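Local coordinates for serine-rich secreted cell wall anchored (LPXTG-motif ) protein (Lactobacillus reuteri ATCC 53608, PDB 5NXK) that probably serves as a bacterial adhesin, a beta-solenoid serine-rich repeat protein of the cell wall involved in contacts between a gut microbe and its host, at residues G228-A239 against T261-N272; S166-V177 against I200-L211. One frame throughout, in Å; residues are numbered along the deposited sequence.

Interaction 1 (G228-A239 against T261-N272); sequences GRENHFIVNENA and TRGNIELAKGSN
Arg262 reaches across to Arg229 at the start of two neighbouring parallel strands, 230-235 and 261-267, from successive coils of a beta-solenoid. Its NH1 gives a hydrogen bond to Arg229 O (2.9 Å), the carbonyl lying near the guanidinium plane of Arg262. CG of Arg262 is anti to its own carbonyl carbon (chi1 -57°) and the chain runs extended to NE, which brings the edge of the head, with NH1, to that oxygen. One face of the head stacks on the guanidinium of Arg229, centres 4.3 Å apart and planes 26° from parallel. The like charges are probably eased by Glu230, whose OE2 takes both NE and NH2 of Arg229 side-on, at the edge of the guanidinium. Glu230 OE1 in turn accepts from His232 NE2 (2.6 Å), so one carboxylate ties together the arginine and the imidazole on the outer face.

Beyond this polar end the backbones zip in register, with Val235 N meeting Glu266 O almost straight on (177°). On the inward face the large contributors are Phe233 and Val235. Val235 CG2 touches Leu267 CD2 at 3.7 Å, while its CG1 comes equally close to Ser271 CB. Phe233 sets CD2 against Ile265 CG2, and its ring also packs on Ile223 of another face of the coil. Asn231, buried on this side, sends ND2 to Arg262 O and receives Gly227 N at OD1. Both chains then leave the sheet through type II turns, just past which Asn272 N donates to Ala239 O at 2.9 Å.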
loop_
_atom_site.group_PDB
_atom_site.type_symbol
_atom_site.label_atom_id
_atom_site.label_comp_id
_atom_site.label_asym_id
_atom_site.label_seq_id
_atom_site.Cartn_x
_atom_site.Cartn_y
_atom_site.Cartn_z
ATOM N N GLY A 228 -5.293 15.998 2.012
ATOM C CA GLY A 228 -5.974 17.283 2.077
ATOM C C GLY A 228 -5.190 18.401 2.749
ATOM O O GLY A 228 -5.388 19.568 2.417
ATOM N N ARG A 229 -4.322 18.070 3.701
ATOM C CA ARG A 229 -3.502 19.094 4.372
ATOM C C ARG A 229 -1.983 18.879 4.211
ATOM O O ARG A 229 -1.232 19.847 4.169
ATOM C CB ARG A 229 -3.859 19.222 5.869
ATOM C CG ARG A 229 -3.514 18.041 6.780
ATOM C CD ARG A 229 -3.434 18.501 8.276
ATOM N NE ARG A 229 -2.095 19.016 8.612
ATOM C CZ ARG A 229 -1.818 20.276 8.955
ATOM N NH1 ARG A 229 -2.793 21.176 9.043
ATOM N NH2 ARG A 229 -0.559 20.638 9.218
ATOM N N GLU A 230 -1.521 17.631 4.167
ATOM C CA GLU A 230 -0.081 17.372 4.019
ATOM C C GLU A 230 0.178 16.188 3.096
ATOM O O GLU A 230 -0.589 15.215 3.064
ATOM C CB GLU A 230 0.605 17.065 5.366
ATOM C CG GLU A 230 0.480 18.115 6.482
ATOM C CD GLU A 230 1.116 17.648 7.802
ATOM O OE1 GLU A 230 2.135 16.909 7.760
ATOM O OE2 GLU A 230 0.541 17.942 8.884
ATOM N N ASN A 231 1.287 16.275 2.370
ATOM C CA ASN A 231 1.754 15.198 1.503
ATOM C C ASN A 231 3.254 15.052 1.705
ATOM O O ASN A 231 3.973 16.015 1.531
ATOM C CB ASN A 231 1.439 15.505 0.039
ATOM C CG ASN A 231 -0.054 15.530 -0.239
ATOM O OD1 ASN A 231 -0.667 14.486 -0.462
ATOM N ND2 ASN A 231 -0.653 16.723 -0.178
ATOM N N HIS A 232 3.732 13.863 2.045
ATOM C CA HIS A 232 5.154 13.700 2.353
ATOM C C HIS A 232 5.782 12.541 1.609
ATOM O O HIS A 232 5.164 11.495 1.466
ATOM C CB HIS A 232 5.367 13.473 3.849
ATOM C CG HIS A 232 4.928 14.609 4.708
ATOM N ND1 HIS A 232 5.772 15.650 5.060
ATOM C CD2 HIS A 232 3.755 14.858 5.337
ATOM C CE1 HIS A 232 5.125 16.495 5.833
ATOM N NE2 HIS A 232 3.892 16.039 6.017
ATOM N N PHE A 233 7.008 12.733 1.132
ATOM C CA PHE A 233 7.830 11.609 0.690
ATOM C C PHE A 233 9.170 11.784 1.376
ATOM O O PHE A 233 9.890 12.756 1.099
ATOM C CB PHE A 233 7.992 11.573 -0.832
ATOM C CG PHE A 233 8.831 10.412 -1.335
ATOM C CD1 PHE A 233 8.632 9.129 -0.841
ATOM C CD2 PHE A 233 9.782 10.601 -2.336
ATOM C CE1 PHE A 233 9.380 8.054 -1.311
ATOM C CE2 PHE A 233 10.536 9.536 -2.815
ATOM C CZ PHE A 233 10.337 8.261 -2.312
ATOM N N ILE A 234 9.468 10.893 2.315
ATOM C CA ILE A 234 10.635 11.046 3.168
ATOM C C ILE A 234 11.574 9.866 2.968
ATOM O O ILE A 234 11.195 8.731 3.195
ATOM C CB ILE A 234 10.256 11.140 4.655
ATOM C CG1 ILE A 234 9.298 12.305 4.886
ATOM C CG2 ILE A 234 11.507 11.327 5.508
ATOM C CD1 ILE A 234 8.707 12.319 6.273
ATOM N N VAL A 235 12.790 10.146 2.527
ATOM C CA VAL A 235 13.807 9.129 2.339
ATOM C C VAL A 235 14.911 9.368 3.373
ATOM O O VAL A 235 15.611 10.374 3.320
ATOM C CB VAL A 235 14.367 9.175 0.920
ATOM C CG1 VAL A 235 15.512 8.169 0.762
ATOM C CG2 VAL A 235 13.239 8.925 -0.079
ATOM N N ASN A 236 15.051 8.450 4.322
ATOM C CA ASN A 236 15.953 8.652 5.450
ATOM C C ASN A 236 17.418 8.311 5.144
ATOM O O ASN A 236 17.750 7.887 4.029
ATOM C CB ASN A 236 15.446 7.851 6.668
ATOM C CG ASN A 236 14.231 8.499 7.316
ATOM O OD1 ASN A 236 14.385 9.417 8.109
ATOM N ND2 ASN A 236 13.031 8.030 6.987
ATOM N N GLU A 237 18.291 8.523 6.126
ATOM C CA GLU A 237 19.728 8.335 5.922
ATOM C C GLU A 237 20.084 6.970 5.368
ATOM O O GLU A 237 19.550 5.951 5.811
ATOM C CB GLU A 237 20.528 8.552 7.206
ATOM C CG GLU A 237 20.455 9.953 7.761
ATOM C CD GLU A 237 21.427 10.161 8.907
ATOM O OE1 GLU A 237 21.996 9.157 9.395
ATOM O OE2 GLU A 237 21.601 11.327 9.328
ATOM N N ASN A 238 20.965 6.982 4.371
ATOM C CA ASN A 238 21.498 5.777 3.736
ATOM C C ASN A 238 20.464 4.891 3.059
ATOM O O ASN A 238 20.775 3.775 2.658
ATOM C CB ASN A 238 22.296 4.958 4.754
ATOM C CG ASN A 238 23.383 5.783 5.436
ATOM O OD1 ASN A 238 24.069 6.574 4.791
ATOM N ND2 ASN A 238 23.529 5.615 6.742
ATOM N N ALA A 239 19.244 5.384 2.894
ATOM C CA ALA A 239 18.265 4.614 2.137
ATOM C C ALA A 239 18.612 4.629 0.643
ATOM O O ALA A 239 19.277 5.546 0.159
ATOM C CB ALA A 239 16.861 5.141 2.371
ATOM N N THR A 261 -3.288 22.601 -0.007
ATOM C CA THR A 261 -2.535 21.594 0.720
ATOM C C THR A 261 -1.028 21.870 0.725
ATOM O O THR A 261 -0.569 22.920 0.274
ATOM C CB THR A 261 -2.845 20.194 0.149
ATOM O OG1 THR A 261 -2.368 19.183 1.040
ATOM C CG2 THR A 261 -2.273 20.022 -1.268
ATOM N N ARG A 262 -0.272 20.947 1.305
ATOM C CA ARG A 262 1.174 21.115 1.457
ATOM C C ARG A 262 1.885 19.892 0.888
ATOM O O ARG A 262 1.324 18.798 0.898
ATOM C CB ARG A 262 1.516 21.254 2.939
ATOM C CG ARG A 262 0.799 22.403 3.644
ATOM C CD ARG A 262 1.083 22.345 5.137
ATOM N NE ARG A 262 0.274 23.281 5.924
ATOM C CZ ARG A 262 -1.056 23.274 6.034
ATOM N NH1 ARG A 262 -1.806 22.365 5.400
ATOM N NH2 ARG A 262 -1.639 24.198 6.792
ATOM N N GLY A 263 3.126 20.062 0.438
ATOM C CA GLY A 263 3.940 18.940 0.010
ATOM C C GLY A 263 5.342 19.113 0.568
ATOM O O GLY A 263 5.867 20.219 0.626
ATOM N N ASN A 264 5.939 18.015 1.005
ATOM C CA ASN A 264 7.290 18.048 1.521
ATOM C C ASN A 264 7.989 16.749 1.114
ATOM O O ASN A 264 7.555 15.633 1.462
ATOM C CB ASN A 264 7.310 18.233 3.050
ATOM C CG ASN A 264 6.995 19.675 3.478
ATOM O OD1 ASN A 264 5.823 20.033 3.679
ATOM N ND2 ASN A 264 8.032 20.507 3.613
ATOM N N ILE A 265 9.079 16.908 0.376
ATOM C CA ILE A 265 9.907 15.791 -0.016
ATOM C C ILE A 265 11.298 16.004 0.589
ATOM O O ILE A 265 11.908 17.061 0.427
ATOM C CB ILE A 265 9.963 15.660 -1.532
ATOM C CG1 ILE A 265 8.537 15.474 -2.086
ATOM C CG2 ILE A 265 10.899 14.513 -1.953
ATOM C CD1 ILE A 265 8.469 15.415 -3.590
ATOM N N GLU A 266 11.776 15.012 1.327
ATOM C CA GLU A 266 13.038 15.149 2.037
ATOM C C GLU A 266 13.915 13.955 1.715
ATOM O O GLU A 266 13.523 12.821 1.941
ATOM C CB GLU A 266 12.804 15.256 3.551
ATOM C CG GLU A 266 11.962 16.482 3.973
ATOM C CD GLU A 266 11.705 16.574 5.484
ATOM O OE1 GLU A 266 11.024 15.679 6.035
ATOM O OE2 GLU A 266 12.175 17.544 6.119
ATOM N N LEU A 267 15.100 14.220 1.183
ATOM C CA LEU A 267 16.032 13.166 0.801
ATOM C C LEU A 267 17.267 13.324 1.683
ATOM O O LEU A 267 18.059 14.240 1.486
ATOM C CB LEU A 267 16.403 13.260 -0.681
ATOM C CG LEU A 267 15.237 13.305 -1.689
ATOM C CD1 LEU A 267 15.710 13.211 -3.134
ATOM C CD2 LEU A 267 14.230 12.204 -1.407
ATOM N N ALA A 268 17.439 12.428 2.643
ATOM C CA ALA A 268 18.414 12.648 3.709
ATOM C C ALA A 268 19.850 12.389 3.276
ATOM O O ALA A 268 20.099 11.694 2.293
ATOM C CB ALA A 268 18.071 11.757 4.922
ATOM N N LYS A 269 20.799 12.947 4.025
ATOM C CA LYS A 269 22.220 12.690 3.762
ATOM C C LYS A 269 22.487 11.178 3.750
ATOM O O LYS A 269 21.901 10.418 4.540
ATOM C CB LYS A 269 23.121 13.425 4.763
ATOM C CG LYS A 269 23.058 12.932 6.188
ATOM C CD LYS A 269 24.244 13.464 7.007
ATOM C CE LYS A 269 24.021 13.257 8.506
ATOM N NZ LYS A 269 23.441 14.480 9.136
ATOM N N GLY A 270 23.340 10.748 2.823
ATOM C CA GLY A 270 23.674 9.349 2.662
ATOM C C GLY A 270 22.705 8.581 1.781
ATOM O O GLY A 270 23.027 7.495 1.315
ATOM N N SER A 271 21.502 9.112 1.567
ATOM C CA SER A 271 20.551 8.422 0.689
ATOM C C SER A 271 20.988 8.472 -0.775
ATOM O O SER A 271 21.717 9.372 -1.200
ATOM C CB SER A 271 19.138 9.004 0.833
ATOM O OG SER A 271 19.068 10.358 0.384
ATOM N N ASN A 272 20.522 7.494 -1.541
ATOM C CA ASN A 272 20.815 7.402 -2.959
ATOM C C ASN A 272 19.505 7.163 -3.690
ATOM O O ASN A 272 18.864 6.117 -3.527
ATOM C CB ASN A 272 21.829 6.291 -3.250
ATOM C CG ASN A 272 23.240 6.658 -2.809
ATOM O OD1 ASN A 272 23.652 6.366 -1.679
ATOM N ND2 ASN A 272 23.981 7.310 -3.696
HETATM O O HOH W 1 3.341 18.326 3.556
HETATM O O HOH W 2 8.460 15.369 4.546
HETATM O O HOH W 3 25.343 6.086 2.057
#

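Interaction 2 (S166-V177 against I200-L211); sequences SNAINIAENANV and ISTVTVGNNASL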
loop_
_atom_site.group_PDB
_atom_site.type_symbol
_atom_site.label_atom_id
_atom_site.label_comp_id
_atom_site.label_asym_id
_atom_site.label_seq_id
_atom_site.Cartn_x
_atom_site.Cartn_y
_atom_site.Cartn_z
ATOM N N SER A 166 -4.795 5.257 2.629
ATOM C CA SER A 166 -5.114 6.669 2.757
ATOM C C SER A 166 -3.967 7.526 3.299
ATOM O O SER A 166 -3.666 8.590 2.742
ATOM C CB SER A 166 -6.348 6.836 3.646
ATOM O OG SER A 166 -6.778 8.183 3.624
ATOM N N ASN A 167 -3.332 7.089 4.384
ATOM C CA ASN A 167 -2.477 8.022 5.134
ATOM C C ASN A 167 -0.989 7.748 5.170
ATOM O O ASN A 167 -0.192 8.692 5.178
ATOM C CB ASN A 167 -2.969 8.121 6.573
ATOM C CG ASN A 167 -4.415 8.517 6.639
ATOM O OD1 ASN A 167 -5.268 7.688 6.945
ATOM N ND2 ASN A 167 -4.713 9.772 6.303
ATOM N N ALA A 168 -0.593 6.487 5.279
ATOM C CA ALA A 168 0.845 6.238 5.357
ATOM C C ALA A 168 1.278 4.900 4.801
ATOM O O ALA A 168 0.652 3.880 5.062
ATOM C CB ALA A 168 1.315 6.371 6.799
ATOM N N ILE A 169 2.337 4.909 4.005
ATOM C CA ILE A 169 3.028 3.665 3.670
ATOM C C ILE A 169 4.474 3.835 4.130
ATOM O O ILE A 169 5.187 4.731 3.668
ATOM C CB ILE A 169 2.954 3.349 2.170
ATOM C CG1 ILE A 169 1.500 3.158 1.733
ATOM C CG2 ILE A 169 3.743 2.093 1.833
ATOM C CD1 ILE A 169 1.371 2.986 0.244
ATOM N N ASN A 170 4.893 2.997 5.068
ATOM C CA ASN A 170 6.221 3.136 5.649
ATOM C C ASN A 170 7.067 1.933 5.274
ATOM O O ASN A 170 6.728 0.814 5.621
ATOM C CB ASN A 170 6.143 3.238 7.178
ATOM C CG ASN A 170 5.288 4.397 7.652
ATOM O OD1 ASN A 170 5.480 5.539 7.235
ATOM N ND2 ASN A 170 4.322 4.100 8.530
ATOM N N ILE A 171 8.188 2.165 4.613
ATOM C CA ILE A 171 9.158 1.106 4.368
ATOM C C ILE A 171 10.095 1.118 5.560
ATOM O O ILE A 171 10.793 2.099 5.810
ATOM C CB ILE A 171 9.941 1.290 3.044
ATOM C CG1 ILE A 171 9.064 0.979 1.824
ATOM C CG2 ILE A 171 11.121 0.334 2.980
ATOM C CD1 ILE A 171 7.880 1.887 1.611
ATOM N N ALA A 172 10.088 0.036 6.326
ATOM C CA ALA A 172 10.800 0.028 7.596
ATOM C C ALA A 172 12.294 0.152 7.402
ATOM O O ALA A 172 12.813 -0.195 6.343
ATOM C CB ALA A 172 10.489 -1.247 8.361
ATOM N N GLU A 173 12.992 0.640 8.421
ATOM C CA GLU A 173 14.447 0.616 8.392
ATOM C C GLU A 173 14.950 -0.794 8.094
ATOM O O GLU A 173 14.357 -1.777 8.534
ATOM C CB GLU A 173 15.050 1.162 9.683
ATOM C CG GLU A 173 14.765 0.402 10.941
ATOM C CD GLU A 173 15.621 0.912 12.095
ATOM O OE1 GLU A 173 16.659 1.557 11.822
ATOM O OE2 GLU A 173 15.242 0.690 13.265
ATOM N N ASN A 174 16.000 -0.864 7.278
ATOM C CA ASN A 174 16.640 -2.107 6.840
ATOM C C ASN A 174 15.793 -2.969 5.921
ATOM O O ASN A 174 16.237 -4.024 5.498
ATOM C CB ASN A 174 17.060 -2.944 8.053
ATOM C CG ASN A 174 17.988 -2.186 8.960
ATOM O OD1 ASN A 174 18.913 -1.537 8.494
ATOM N ND2 ASN A 174 17.712 -2.210 10.255
ATOM N N ALA A 175 14.603 -2.516 5.564
ATOM C CA ALA A 175 13.777 -3.326 4.675
ATOM C C ALA A 175 14.278 -3.284 3.237
ATOM O O ALA A 175 14.962 -2.340 2.831
ATOM C CB ALA A 175 12.327 -2.875 4.735
ATOM N N ASN A 176 13.914 -4.313 2.478
ATOM C CA ASN A 176 14.135 -4.372 1.041
ATOM C C ASN A 176 12.788 -4.644 0.379
ATOM O O ASN A 176 12.284 -5.776 0.356
ATOM C CB ASN A 176 15.169 -5.432 0.667
ATOM C CG ASN A 176 16.545 -5.124 1.233
ATOM O OD1 ASN A 176 17.045 -5.830 2.109
ATOM N ND2 ASN A 176 17.153 -4.046 0.752
ATOM N N VAL A 177 12.168 -3.565 -0.072
ATOM C CA VAL A 177 10.832 -3.634 -0.621
ATOM C C VAL A 177 10.882 -3.420 -2.108
ATOM O O VAL A 177 11.517 -2.470 -2.583
ATOM C CB VAL A 177 9.910 -2.591 0.040
ATOM C CG1 VAL A 177 8.537 -2.585 -0.613
ATOM C CG2 VAL A 177 9.808 -2.860 1.543
ATOM N N ILE A 200 -3.608 13.717 6.057
ATOM C CA ILE A 200 -2.169 13.570 5.835
ATOM C C ILE A 200 -1.876 12.314 5.019
ATOM O O ILE A 200 -2.392 11.239 5.334
ATOM C CB ILE A 200 -1.416 13.476 7.175
ATOM C CG1 ILE A 200 -1.627 14.762 7.982
ATOM C CG2 ILE A 200 0.084 13.203 6.956
ATOM C CD1 ILE A 200 -1.147 14.648 9.426
ATOM N N SER A 201 -1.073 12.453 3.966
ATOM C CA SER A 201 -0.661 11.302 3.164
ATOM C C SER A 201 0.862 11.260 3.080
ATOM O O SER A 201 1.481 12.183 2.551
ATOM C CB SER A 201 -1.268 11.367 1.757
ATOM O OG SER A 201 -2.681 11.229 1.803
ATOM N N THR A 202 1.451 10.154 3.529
ATOM C CA THR A 202 2.907 10.063 3.702
ATOM C C THR A 202 3.490 8.732 3.267
ATOM O O THR A 202 2.962 7.693 3.618
ATOM C CB THR A 202 3.298 10.279 5.177
ATOM O OG1 THR A 202 2.900 11.590 5.578
ATOM C CG2 THR A 202 4.798 10.150 5.374
ATOM N N VAL A 203 4.558 8.774 2.479
ATOM C CA VAL A 203 5.392 7.597 2.232
ATOM C C VAL A 203 6.752 7.825 2.861
ATOM O O VAL A 203 7.360 8.875 2.638
ATOM C CB VAL A 203 5.565 7.312 0.738
ATOM C CG1 VAL A 203 6.526 6.118 0.512
ATOM C CG2 VAL A 203 4.198 7.052 0.100
ATOM N N THR A 204 7.218 6.886 3.679
ATOM C CA THR A 204 8.567 7.018 4.241
ATOM C C THR A 204 9.415 5.826 3.834
ATOM O O THR A 204 8.896 4.727 3.647
ATOM C CB THR A 204 8.582 7.104 5.781
ATOM O OG1 THR A 204 8.154 5.847 6.334
ATOM C CG2 THR A 204 7.659 8.203 6.263
ATOM N N VAL A 205 10.705 6.053 3.644
ATOM C CA VAL A 205 11.645 4.964 3.437
ATOM C C VAL A 205 12.675 5.053 4.572
ATOM O O VAL A 205 13.384 6.056 4.695
ATOM C CB VAL A 205 12.326 5.043 2.053
ATOM C CG1 VAL A 205 13.269 3.851 1.852
ATOM C CG2 VAL A 205 11.277 5.090 0.939
ATOM N N GLY A 206 12.743 4.027 5.422
ATOM C CA GLY A 206 13.515 4.129 6.657
ATOM C C GLY A 206 15.028 4.053 6.469
ATOM O O GLY A 206 15.515 3.776 5.362
ATOM N N ASN A 207 15.775 4.313 7.544
ATOM C CA ASN A 207 17.233 4.195 7.509
ATOM C C ASN A 207 17.700 2.892 6.906
ATOM O O ASN A 207 17.207 1.839 7.275
ATOM C CB ASN A 207 17.850 4.295 8.902
ATOM C CG ASN A 207 17.845 5.687 9.444
ATOM O OD1 ASN A 207 17.081 6.543 9.001
ATOM N ND2 ASN A 207 18.751 5.948 10.379
ATOM N N ASN A 208 18.663 2.974 5.989
ATOM C CA ASN A 208 19.284 1.795 5.389
ATOM C C ASN A 208 18.305 0.866 4.701
ATOM O O ASN A 208 18.612 -0.305 4.488
ATOM C CB ASN A 208 20.063 1.004 6.437
ATOM C CG ASN A 208 21.151 1.822 7.086
ATOM O OD1 ASN A 208 21.048 2.200 8.257
ATOM N ND2 ASN A 208 22.213 2.099 6.330
ATOM N N ALA A 209 17.133 1.380 4.345
ATOM C CA ALA A 209 16.153 0.559 3.634
ATOM C C ALA A 209 16.286 0.751 2.137
ATOM O O ALA A 209 16.910 1.704 1.680
ATOM C CB ALA A 209 14.749 0.897 4.076
ATOM N N SER A 210 15.676 -0.143 1.370
ATOM C CA SER A 210 15.632 0.027 -0.066
ATOM C C SER A 210 14.185 -0.092 -0.552
ATOM O O SER A 210 13.389 -0.901 -0.047
ATOM C CB SER A 210 16.568 -0.969 -0.778
ATOM O OG SER A 210 15.915 -2.185 -1.119
ATOM N N LEU A 211 13.847 0.765 -1.503
ATOM C CA LEU A 211 12.551 0.737 -2.154
ATOM C C LEU A 211 12.792 0.739 -3.645
ATOM O O LEU A 211 13.427 1.648 -4.169
ATOM C CB LEU A 211 11.697 1.937 -1.745
ATOM C CG LEU A 211 10.401 2.082 -2.558
ATOM C CD1 LEU A 211 9.516 0.855 -2.359
ATOM C CD2 LEU A 211 9.634 3.342 -2.167
HETATM O O HOH W 4 9.804 4.195 7.430
HETATM O O HOH W 5 19.472 0.954 10.565
HETATM O O HOH W 6 18.195 -2.289 2.452
HETATM O O HOH W 7 14.309 -2.748 -2.912
#
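Two torsions bring Asn170 and Thr204 together: CG of Asn170 stands beside its backbone N (chi1 -58°), and OG1 of Thr204 sits between its own N and carbonyl carbon (chi1 67°). The hydroxyl thereby donates to Asn170 OD1 at 2.8 Å, approaching from the side of the C=O and tilted out of the amide plane. Water 4 bridges Thr204 OG1 and Ile171 O, and Asn170 ND2 goes on to Asn125 OD1 of the preceding coil, so the polar line continues along the outer face of the parallel sheet of this beta-solenoid.

Ile171 fills the other face. Its CG2 branch lies 3.8 Å from Ala209 CB, and CG1 faces Leu211 CD1 at 4.2 Å, joining the end of one sheet to the start of the next round the corner. Leu211 CD1 also meets Val177 CG1 (4.0 Å). At that corner both chains make type II turns, and Asn174 N donates to Asn207 O, while Ser210 N reaches Ala175 O.

At the far end Asn167 ND2 holds Ile200 O at 2.9 Å, the oxygen lying in the amide plane, and its OD1 accepts from Lys122 N. The two ends of this one buried amide thus serve the coils on either side. Together with Ser201 OG donating to Ser166 O, these bonds suggest that buried polar groups, as well as apolar packing, help to hold successive coils in step.

How the interactions relate
Interaction 2 and interaction 1 are successive pairs of strands in the same parallel sheet, in the order 168-171, 200-205, 230-235, 261-267, their centres about 10 Å apart. The second strand of interaction 2 is the direct neighbour of the first strand of interaction 1: Ile234 O lies 2.8 Å from Val205 N and His232 N 2.9 Å from Ser201 O, both probable hydrogen bonds. The turns stack likewise, Asn238 CB packing 3.3 Å from Asn208 ND2, and Asn236 ND2 is hydrogen-bonded to Val205 O. Thus four strands, one from each successive coil, run side by side, with interaction 1 farther from the chain's centre, about 17 Å against about 10 Å for interaction 2.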